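Local coordinates for N-terminal acetyltransferase-like protein (PDB 5NNP) that probably serves as the helical, TPR-type auxiliary subunit of an N-terminal acetyltransferase complex, at residues I145-T150 against S531-Q536; L152-H157 against L191-T196; D526-S531 against R538-M543. All blocks are in the same frame, centred on the assembly; numbering follows the deposited sequence.

Contact 1 (I145-T150 against S531-Q536); sequences IRQNWT and SLRKGQ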
loop_
_atom_site.group_PDB
_atom_site.type_symbol
_atom_site.label_atom_id
_atom_site.label_comp_id
_atom_site.label_asym_id
_atom_site.label_seq_id
_atom_site.Cartn_x
_atom_site.Cartn_y
_atom_site.Cartn_z
ATOM N N ILE A 145 19.204 26.755 7.510
ATOM C CA ILE A 145 18.652 25.450 7.864
ATOM C C ILE A 145 18.642 24.454 6.694
ATOM O O ILE A 145 18.008 24.712 5.676
ATOM C CB ILE A 145 17.210 25.609 8.405
ATOM C CG1 ILE A 145 17.203 26.610 9.566
ATOM C CG2 ILE A 145 16.652 24.265 8.852
ATOM C CD1 ILE A 145 15.874 26.745 10.272
ATOM N N ARG A 146 19.315 23.310 6.850
ATOM C CA ARG A 146 19.513 22.399 5.720
ATOM C C ARG A 146 18.207 21.872 5.129
ATOM O O ARG A 146 18.120 21.702 3.921
ATOM C CB ARG A 146 20.408 21.212 6.098
ATOM C CG ARG A 146 20.659 20.260 4.928
ATOM C CD ARG A 146 21.803 19.261 5.140
ATOM N NE ARG A 146 22.235 18.651 3.874
ATOM C CZ ARG A 146 23.327 17.902 3.726
ATOM N NH1 ARG A 146 23.636 17.414 2.533
ATOM N NH2 ARG A 146 24.121 17.639 4.760
ATOM N N GLN A 147 17.197 21.634 5.960
ATOM C CA GLN A 147 15.894 21.138 5.481
ATOM C C GLN A 147 15.353 21.923 4.318
ATOM O O GLN A 147 14.779 21.365 3.392
ATOM C CB GLN A 147 14.832 21.197 6.563
ATOM C CG GLN A 147 15.037 20.327 7.747
ATOM C CD GLN A 147 13.963 20.579 8.778
ATOM O OE1 GLN A 147 12.892 21.097 8.453
ATOM N NE2 GLN A 147 14.250 20.239 10.030
ATOM N N ASN A 148 15.495 23.235 4.389
ATOM C CA ASN A 148 14.949 24.092 3.349
ATOM C C ASN A 148 15.666 23.948 2.021
ATOM O O ASN A 148 15.063 24.228 0.998
ATOM C CB ASN A 148 14.975 25.551 3.791
ATOM C CG ASN A 148 14.087 25.796 4.988
ATOM O OD1 ASN A 148 13.050 25.157 5.131
ATOM N ND2 ASN A 148 14.493 26.716 5.859
ATOM N N TRP A 149 16.930 23.510 2.020
ATOM C CA TRP A 149 17.634 23.268 0.747
ATOM C C TRP A 149 17.126 21.977 0.128
ATOM O O TRP A 149 16.762 21.932 -1.058
ATOM C CB TRP A 149 19.146 23.199 0.927
ATOM C CG TRP A 149 19.741 24.513 1.294
ATOM C CD1 TRP A 149 19.835 25.039 2.547
ATOM C CD2 TRP A 149 20.339 25.477 0.407
ATOM N NE1 TRP A 149 20.433 26.266 2.498
ATOM C CE2 TRP A 149 20.752 26.565 1.199
ATOM C CE3 TRP A 149 20.551 25.533 -0.984
ATOM C CZ2 TRP A 149 21.367 27.700 0.655
ATOM C CZ3 TRP A 149 21.156 26.658 -1.524
ATOM C CH2 TRP A 149 21.558 27.727 -0.704
ATOM N N THR A 150 17.104 20.934 0.952
ATOM C CA THR A 150 16.598 19.620 0.551
ATOM C C THR A 150 15.166 19.685 0.014
ATOM O O THR A 150 14.864 19.100 -1.021
ATOM C CB THR A 150 16.649 18.653 1.724
ATOM O OG1 THR A 150 17.994 18.583 2.180
ATOM C CG2 THR A 150 16.155 17.252 1.319
ATOM N N SER A 531 8.927 14.373 6.928
ATOM C CA SER A 531 10.051 13.734 6.268
ATOM C C SER A 531 11.258 14.657 6.165
ATOM O O SER A 531 12.396 14.178 6.129
ATOM C CB SER A 531 9.649 13.233 4.882
ATOM O OG SER A 531 8.970 11.984 4.986
ATOM N N LEU A 532 11.018 15.969 6.107
ATOM C CA LEU A 532 12.118 16.934 6.067
ATOM C C LEU A 532 12.835 16.950 7.426
ATOM O O LEU A 532 14.032 17.195 7.491
ATOM C CB LEU A 532 11.626 18.336 5.687
ATOM C CG LEU A 532 11.061 18.531 4.273
ATOM C CD1 LEU A 532 10.499 19.922 4.087
ATOM C CD2 LEU A 532 12.096 18.255 3.187
ATOM N N ARG A 533 12.107 16.665 8.503
ATOM C CA ARG A 533 12.708 16.635 9.828
ATOM C C ARG A 533 13.522 15.352 10.019
ATOM O O ARG A 533 14.613 15.389 10.585
ATOM C CB ARG A 533 11.635 16.763 10.920
ATOM C CG ARG A 533 11.252 18.201 11.265
ATOM C CD ARG A 533 9.740 18.443 11.221
ATOM N NE ARG A 533 9.034 17.865 12.364
ATOM C CZ ARG A 533 7.709 17.720 12.427
ATOM N NH1 ARG A 533 6.948 18.114 11.405
ATOM N NH2 ARG A 533 7.145 17.171 13.506
ATOM N N LYS A 534 13.001 14.227 9.539
ATOM C CA LYS A 534 13.724 12.957 9.584
ATOM C C LYS A 534 14.907 12.889 8.611
ATOM O O LYS A 534 15.848 12.142 8.838
ATOM C CB LYS A 534 12.782 11.786 9.278
ATOM C CG LYS A 534 11.462 11.781 10.044
ATOM C CD LYS A 534 11.639 11.839 11.560
ATOM C CE LYS A 534 12.360 10.619 12.102
ATOM N NZ LYS A 534 12.525 10.685 13.588
ATOM N N GLY A 535 14.849 13.639 7.514
ATOM C CA GLY A 535 15.892 13.583 6.499
ATOM C C GLY A 535 15.876 12.348 5.604
ATOM O O GLY A 535 16.697 12.230 4.710
ATOM N N GLN A 536 14.947 11.428 5.843
ATOM C CA GLN A 536 14.853 10.191 5.081
ATOM C C GLN A 536 14.150 10.409 3.746
ATOM O O GLN A 536 13.005 10.016 3.560
ATOM C CB GLN A 536 14.110 9.140 5.891
ATOM C CG GLN A 536 14.786 8.789 7.206
ATOM C CD GLN A 536 15.914 7.762 7.065
ATOM O OE1 GLN A 536 16.313 7.383 5.961
ATOM N NE2 GLN A 536 16.414 7.295 8.198
#
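Gln147 leans against Leu532 from the first turn of helix 146-159, a turn tied together at Arg146 O, which accepts from both Trp149 N (2.9 Å) and Thr150 N (3.2 Å). No hydrogen bond joins segment 145-150 to segment 531-536; the side chain of Gln147 instead lies against the last turn of helix 527-534 by van der Waals contact. With CG beside its own backbone N (chi1 -65°) and the chain extended beyond it, Gln147 runs straight out to the other helix. Its CG comes 3.3 Å from the carbonyl oxygen of Leu532, and the amide then divides: OE1 faces the CB of Leu532 at 4.1 Å, while NE2 lies 3.8 Å from CG of Arg533. Leu532 answers with its own branch, CD2 reaching to 4.1 Å from the backbone O of Gln147, and the two side chains cross at a slant. Just beyond, helix 527-534 ends: Gly535 N still bonds to Ser531 O, but Gly535 has a positive phi and turns the chain toward Gln536, the N-cap of the next helix. The contact thus joins the start of one helix of the TPR-clan alpha-solenoid to the end of another far along the sequence. Arg135 of helix 128-141 packs on Leu532, Ile537 of helix 537-547 on Thr150, and helix 162-175 meets Trp149.

Contact 2 (L152-H157 against L191-T196); sequences LAIAYH and LLYKNT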
loop_
_atom_site.group_PDB
_atom_site.type_symbol
_atom_site.label_atom_id
_atom_site.label_comp_id
_atom_site.label_asym_id
_atom_site.label_seq_id
_atom_site.Cartn_x
_atom_site.Cartn_y
_atom_site.Cartn_z
ATOM N N LEU A 152 13.636 22.284 -1.369
ATOM C CA LEU A 152 13.624 22.911 -2.688
ATOM C C LEU A 152 14.152 21.938 -3.736
ATOM O O LEU A 152 13.643 21.910 -4.851
ATOM C CB LEU A 152 14.436 24.215 -2.724
ATOM C CG LEU A 152 14.586 24.823 -4.144
ATOM C CD1 LEU A 152 13.234 25.217 -4.781
ATOM C CD2 LEU A 152 15.571 25.979 -4.204
ATOM N N ALA A 153 15.150 21.131 -3.384
ATOM C CA ALA A 153 15.597 20.057 -4.271
ATOM C C ALA A 153 14.473 19.032 -4.553
ATOM O O ALA A 153 14.271 18.618 -5.700
ATOM C CB ALA A 153 16.796 19.369 -3.689
ATOM N N ILE A 154 13.730 18.652 -3.511
ATOM C CA ILE A 154 12.607 17.731 -3.681
ATOM C C ILE A 154 11.529 18.310 -4.613
ATOM O O ILE A 154 11.026 17.608 -5.499
ATOM C CB ILE A 154 11.972 17.363 -2.325
ATOM C CG1 ILE A 154 12.916 16.468 -1.522
ATOM C CG2 ILE A 154 10.649 16.669 -2.517
ATOM C CD1 ILE A 154 12.732 16.585 -0.036
ATOM N N ALA A 155 11.191 19.587 -4.431
ATOM C CA ALA A 155 10.169 20.226 -5.260
ATOM C C ALA A 155 10.577 20.213 -6.723
ATOM O O ALA A 155 9.757 19.924 -7.609
ATOM C CB ALA A 155 9.920 21.635 -4.810
ATOM N N TYR A 156 11.845 20.532 -6.977
ATOM C CA TYR A 156 12.367 20.500 -8.340
ATOM C C TYR A 156 12.311 19.084 -8.908
ATOM O O TYR A 156 11.879 18.871 -10.039
ATOM C CB TYR A 156 13.808 21.004 -8.379
ATOM C CG TYR A 156 13.963 22.496 -8.484
ATOM C CD1 TYR A 156 13.188 23.240 -9.362
ATOM C CD2 TYR A 156 14.909 23.162 -7.723
ATOM C CE1 TYR A 156 13.357 24.624 -9.466
ATOM C CE2 TYR A 156 15.073 24.516 -7.809
ATOM C CZ TYR A 156 14.304 25.247 -8.675
ATOM O OH TYR A 156 14.498 26.603 -8.725
ATOM N N HIS A 157 12.762 18.130 -8.099
ATOM C CA HIS A 157 12.780 16.709 -8.434
ATOM C C HIS A 157 11.401 16.175 -8.822
ATOM O O HIS A 157 11.241 15.534 -9.867
ATOM C CB HIS A 157 13.331 15.923 -7.245
ATOM C CG HIS A 157 13.598 14.484 -7.546
ATOM N ND1 HIS A 157 13.821 13.552 -6.556
ATOM C CD2 HIS A 157 13.666 13.816 -8.719
ATOM C CE1 HIS A 157 14.016 12.367 -7.110
ATOM N NE2 HIS A 157 13.927 12.497 -8.418
ATOM N N LEU A 191 23.251 12.437 0.681
ATOM C CA LEU A 191 24.158 11.920 -0.344
ATOM C C LEU A 191 23.471 10.849 -1.205
ATOM O O LEU A 191 23.574 10.868 -2.434
ATOM C CB LEU A 191 25.417 11.356 0.292
ATOM C CG LEU A 191 26.393 12.371 0.899
ATOM C CD1 LEU A 191 27.355 11.686 1.842
ATOM C CD2 LEU A 191 27.160 13.134 -0.179
ATOM N N LEU A 192 22.742 9.931 -0.576
ATOM C CA LEU A 192 22.107 8.885 -1.352
ATOM C C LEU A 192 20.989 9.447 -2.235
ATOM O O LEU A 192 20.814 9.027 -3.381
ATOM C CB LEU A 192 21.570 7.796 -0.434
ATOM C CG LEU A 192 22.604 6.961 0.334
ATOM C CD1 LEU A 192 21.895 5.971 1.263
ATOM C CD2 LEU A 192 23.573 6.220 -0.599
ATOM N N TYR A 193 20.239 10.403 -1.709
ATOM C CA TYR A 193 19.167 11.025 -2.486
ATOM C C TYR A 193 19.710 11.657 -3.773
ATOM O O TYR A 193 19.189 11.395 -4.870
ATOM C CB TYR A 193 18.421 12.061 -1.638
ATOM C CG TYR A 193 17.318 12.800 -2.372
ATOM C CD1 TYR A 193 16.323 12.114 -3.050
ATOM C CD2 TYR A 193 17.264 14.193 -2.367
ATOM C CE1 TYR A 193 15.309 12.795 -3.726
ATOM C CE2 TYR A 193 16.254 14.882 -3.028
ATOM C CZ TYR A 193 15.281 14.180 -3.707
ATOM O OH TYR A 193 14.287 14.873 -4.364
ATOM N N LYS A 194 20.769 12.460 -3.642
ATOM C CA LYS A 194 21.474 13.024 -4.800
ATOM C C LYS A 194 21.950 11.922 -5.748
ATOM O O LYS A 194 21.826 12.054 -6.969
ATOM C CB LYS A 194 22.665 13.883 -4.359
ATOM C CG LYS A 194 23.572 14.381 -5.534
ATOM C CD LYS A 194 24.836 15.124 -5.038
ATOM C CE LYS A 194 25.692 15.629 -6.164
ATOM N NZ LYS A 194 26.986 16.253 -5.698
ATOM N N ASN A 195 22.499 10.839 -5.195
ATOM C CA ASN A 195 22.932 9.725 -6.033
ATOM C C ASN A 195 21.771 9.161 -6.859
ATOM O O ASN A 195 21.920 8.948 -8.060
ATOM C CB ASN A 195 23.576 8.602 -5.206
ATOM C CG ASN A 195 24.265 7.544 -6.090
ATOM O OD1 ASN A 195 23.650 6.545 -6.475
ATOM N ND2 ASN A 195 25.548 7.780 -6.428
ATOM N N THR A 196 20.614 8.931 -6.237
ATOM C CA THR A 196 19.495 8.403 -7.006
ATOM C C THR A 196 19.101 9.403 -8.091
ATOM O O THR A 196 18.674 9.013 -9.173
ATOM C CB THR A 196 18.270 8.068 -6.130
ATOM O OG1 THR A 196 17.749 9.258 -5.525
ATOM C CG2 THR A 196 18.633 7.066 -5.059
#
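The imidazole of His157 and the phenol of Tyr193 meet rim to rim, neither ring over the face of the other, with centroids 5.3 Å apart and planes at 54°. Tyr193 OH sits at the edge of the imidazole, in its plane, and shares a hydrogen bond of 2.6 Å with His157 ND1; the angle of 145° is moderately bent, and either atom could be the donor. Obliquely to the phenol lies Ile154, whose CG1 is 3.9 Å from Tyr193 CZ, the two side chains crossing at about a right angle. The phenol oxygen has a polar neighbour in the imidazole and an apolar one in the isoleucine, Ile154 CG1 lying 3.5 Å from Tyr193 OH. In both His157 and Tyr193 CG is turned opposite the backbone N, which sends the two side chains out to meet from opposite directions. The distance between the helices is large: the axes of the short segments 152-157 and 191-196 are 12.2 Å apart and run nearly parallel, at 20°. This is consistent with the stacked helices of a TPR-type alpha-solenoid; helix 162-175, between them in sequence, touches both through Leu169, which packs on Ala153 and Tyr193. Ile537 of helix 537-547 also packs on Ile154 and Tyr193. The other imidazole nitrogen, His157 NE2, bonds to Glu200 OE2 further along helix 185-200, so the ring is gripped at both nitrogens, which probably fixes its rotation. One turn on from Tyr193, Thr196 OG1 donates to Tyr193 O at 2.7 Å, a little out of the carbonyl plane.

Contact 3 (D526-S531 against R538-M543); sequences DFHSFS and RAYVDM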
loop_
_atom_site.group_PDB
_atom_site.type_symbol
_atom_site.label_atom_id
_atom_site.label_comp_id
_atom_site.label_asym_id
_atom_site.label_seq_id
_atom_site.Cartn_x
_atom_site.Cartn_y
_atom_site.Cartn_z
ATOM N N ASP A 526 0.681 15.204 6.629
ATOM C CA ASP A 526 1.610 15.663 7.661
ATOM C C ASP A 526 3.057 15.305 7.339
ATOM O O ASP A 526 3.974 15.814 7.969
ATOM C CB ASP A 526 1.250 15.058 9.015
ATOM C CG ASP A 526 -0.087 15.528 9.537
ATOM O OD1 ASP A 526 -0.546 16.611 9.128
ATOM O OD2 ASP A 526 -0.669 14.821 10.388
ATOM N N PHE A 527 3.261 14.429 6.362
ATOM C CA PHE A 527 4.596 13.902 6.098
ATOM C C PHE A 527 5.417 14.760 5.133
ATOM O O PHE A 527 6.641 14.658 5.118
ATOM C CB PHE A 527 4.495 12.457 5.597
ATOM C CG PHE A 527 4.075 11.503 6.667
ATOM C CD1 PHE A 527 4.954 11.189 7.701
ATOM C CD2 PHE A 527 2.797 10.967 6.687
ATOM C CE1 PHE A 527 4.576 10.323 8.738
ATOM C CE2 PHE A 527 2.403 10.103 7.712
ATOM C CZ PHE A 527 3.293 9.778 8.748
ATOM N N HIS A 528 4.757 15.619 4.356
ATOM C CA HIS A 528 5.483 16.587 3.533
ATOM C C HIS A 528 6.457 17.377 4.422
ATOM O O HIS A 528 7.577 17.660 4.013
ATOM C CB HIS A 528 4.530 17.542 2.806
ATOM C CG HIS A 528 3.410 16.844 2.068
ATOM N ND1 HIS A 528 3.631 15.835 1.169
ATOM C CD2 HIS A 528 2.072 17.046 2.109
ATOM C CE1 HIS A 528 2.462 15.417 0.689
ATOM N NE2 HIS A 528 1.513 16.139 1.232
ATOM N N SER A 529 6.039 17.695 5.647
ATOM C CA SER A 529 6.910 18.383 6.609
ATOM C C SER A 529 7.767 17.435 7.422
ATOM O O SER A 529 8.938 17.685 7.670
ATOM C CB SER A 529 6.078 19.215 7.566
ATOM O OG SER A 529 5.405 20.217 6.844
ATOM N N PHE A 530 7.145 16.353 7.860
ATOM C CA PHE A 530 7.766 15.436 8.782
ATOM C C PHE A 530 9.012 14.770 8.195
ATOM O O PHE A 530 10.034 14.627 8.881
ATOM C CB PHE A 530 6.762 14.381 9.207
ATOM C CG PHE A 530 7.247 13.525 10.324
ATOM C CD1 PHE A 530 7.237 13.993 11.616
ATOM C CD2 PHE A 530 7.730 12.255 10.079
ATOM C CE1 PHE A 530 7.695 13.204 12.645
ATOM C CE2 PHE A 530 8.182 11.475 11.096
ATOM C CZ PHE A 530 8.168 11.949 12.385
ATOM N N SER A 531 8.927 14.373 6.928
ATOM C CA SER A 531 10.051 13.734 6.268
ATOM C C SER A 531 11.258 14.657 6.165
ATOM O O SER A 531 12.396 14.178 6.129
ATOM C CB SER A 531 9.649 13.233 4.882
ATOM O OG SER A 531 8.970 11.984 4.986
ATOM N N ARG A 538 14.615 9.636 0.257
ATOM C CA ARG A 538 14.213 8.639 -0.726
ATOM C C ARG A 538 12.877 7.958 -0.344
ATOM O O ARG A 538 12.032 7.724 -1.210
ATOM C CB ARG A 538 15.329 7.605 -0.913
ATOM C CG ARG A 538 16.567 8.161 -1.610
ATOM C CD ARG A 538 17.751 7.224 -1.468
ATOM N NE ARG A 538 18.047 6.972 -0.063
ATOM C CZ ARG A 538 18.278 5.770 0.445
ATOM N NH1 ARG A 538 18.272 4.717 -0.348
ATOM N NH2 ARG A 538 18.533 5.626 1.741
ATOM N N ALA A 539 12.660 7.683 0.941
ATOM C CA ALA A 539 11.410 7.049 1.342
ATOM C C ALA A 539 10.255 7.990 1.069
ATOM O O ALA A 539 9.201 7.565 0.575
ATOM C CB ALA A 539 11.430 6.624 2.826
ATOM N N TYR A 540 10.455 9.266 1.389
ATOM C CA TYR A 540 9.430 10.264 1.123
ATOM C C TYR A 540 9.027 10.273 -0.366
ATOM O O TYR A 540 7.835 10.265 -0.696
ATOM C CB TYR A 540 9.890 11.661 1.542
ATOM C CG TYR A 540 8.923 12.734 1.101
ATOM C CD1 TYR A 540 7.786 13.016 1.843
ATOM C CD2 TYR A 540 9.132 13.445 -0.077
ATOM C CE1 TYR A 540 6.899 13.986 1.437
ATOM C CE2 TYR A 540 8.250 14.409 -0.494
ATOM C CZ TYR A 540 7.126 14.681 0.263
ATOM O OH TYR A 540 6.229 15.648 -0.159
ATOM N N VAL A 541 10.019 10.284 -1.254
ATOM C CA VAL A 541 9.736 10.338 -2.674
ATOM C C VAL A 541 9.100 9.028 -3.130
ATOM O O VAL A 541 8.301 9.033 -4.055
ATOM C CB VAL A 541 10.995 10.627 -3.523
ATOM C CG1 VAL A 541 10.662 10.471 -5.002
ATOM C CG2 VAL A 541 11.512 12.024 -3.260
ATOM N N ASP A 542 9.446 7.916 -2.479
ATOM C CA ASP A 542 8.766 6.638 -2.733
ATOM C C ASP A 542 7.288 6.716 -2.385
ATOM O O ASP A 542 6.433 6.202 -3.111
ATOM C CB ASP A 542 9.389 5.500 -1.934
ATOM C CG ASP A 542 10.629 4.950 -2.577
ATOM O OD1 ASP A 542 10.779 5.120 -3.801
ATOM O OD2 ASP A 542 11.445 4.332 -1.856
ATOM N N MET A 543 6.996 7.352 -1.259
ATOM C CA MET A 543 5.632 7.442 -0.781
ATOM C C MET A 543 4.779 8.265 -1.736
ATOM O O MET A 543 3.726 7.812 -2.188
ATOM C CB MET A 543 5.605 8.042 0.617
ATOM C CG MET A 543 4.209 8.150 1.161
ATOM S SD MET A 543 3.950 9.655 2.101
ATOM C CE MET A 543 4.272 10.862 0.852
#
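Tyr540 swings its ring away from its own backbone N (chi1 172°) and across to helix 527-534, while His528, with CG held beside its backbone N (chi1 -50°), turns its imidazole to receive it. The side chains cross at about a right angle, and ND1 of His528 lies at the edge of the phenol, in its plane. There His528 ND1 and Tyr540 OH share a hydrogen bond of 2.9 Å, in which either could be the donor. Nearer the root of the phenol, Ser531 OG is 3.5 Å from Tyr540 CD1, and further out Tyr540 CE1 approaches His528 CA at 3.6 Å. The two helices form an antiparallel helical hairpin, the axes of their short segments 10.3 Å apart at 163°, and the Tyr540 side chain packs between them. A phenylalanine in its place lacks the hydroxyl and would probably leave His528 ND1 without its mate and the imidazole less firmly set. That imidazole has a second partner, Gln124 OE1 of helix 112-124, bonded to NE2, and Ile123 of the same helix packs on Tyr540. At the start of the hairpin, a basic side chain of another protein chain forms a salt bridge with Asp526 OD2.

From the N terminus, helix 146-159 supplies the first half of contact 1 and, directly after it, the first half of contact 2. Contact 2 closes early, at 191-196, tying helix 146-159 to helix 185-200, the next but one, in a short loop. The loop of contact 1 stays open through hundreds of residues until 531-536, so contact 2 is nested within it. Contact 3 opens at 526-531, before contact 1 has closed, and itself closes at 538-543: these two cross and share Ser531, whereas contacts 2 and 3 follow in series. In space, Ile154 touches both Leu532 and Tyr540, joining the early helices to the 527-547 hairpin.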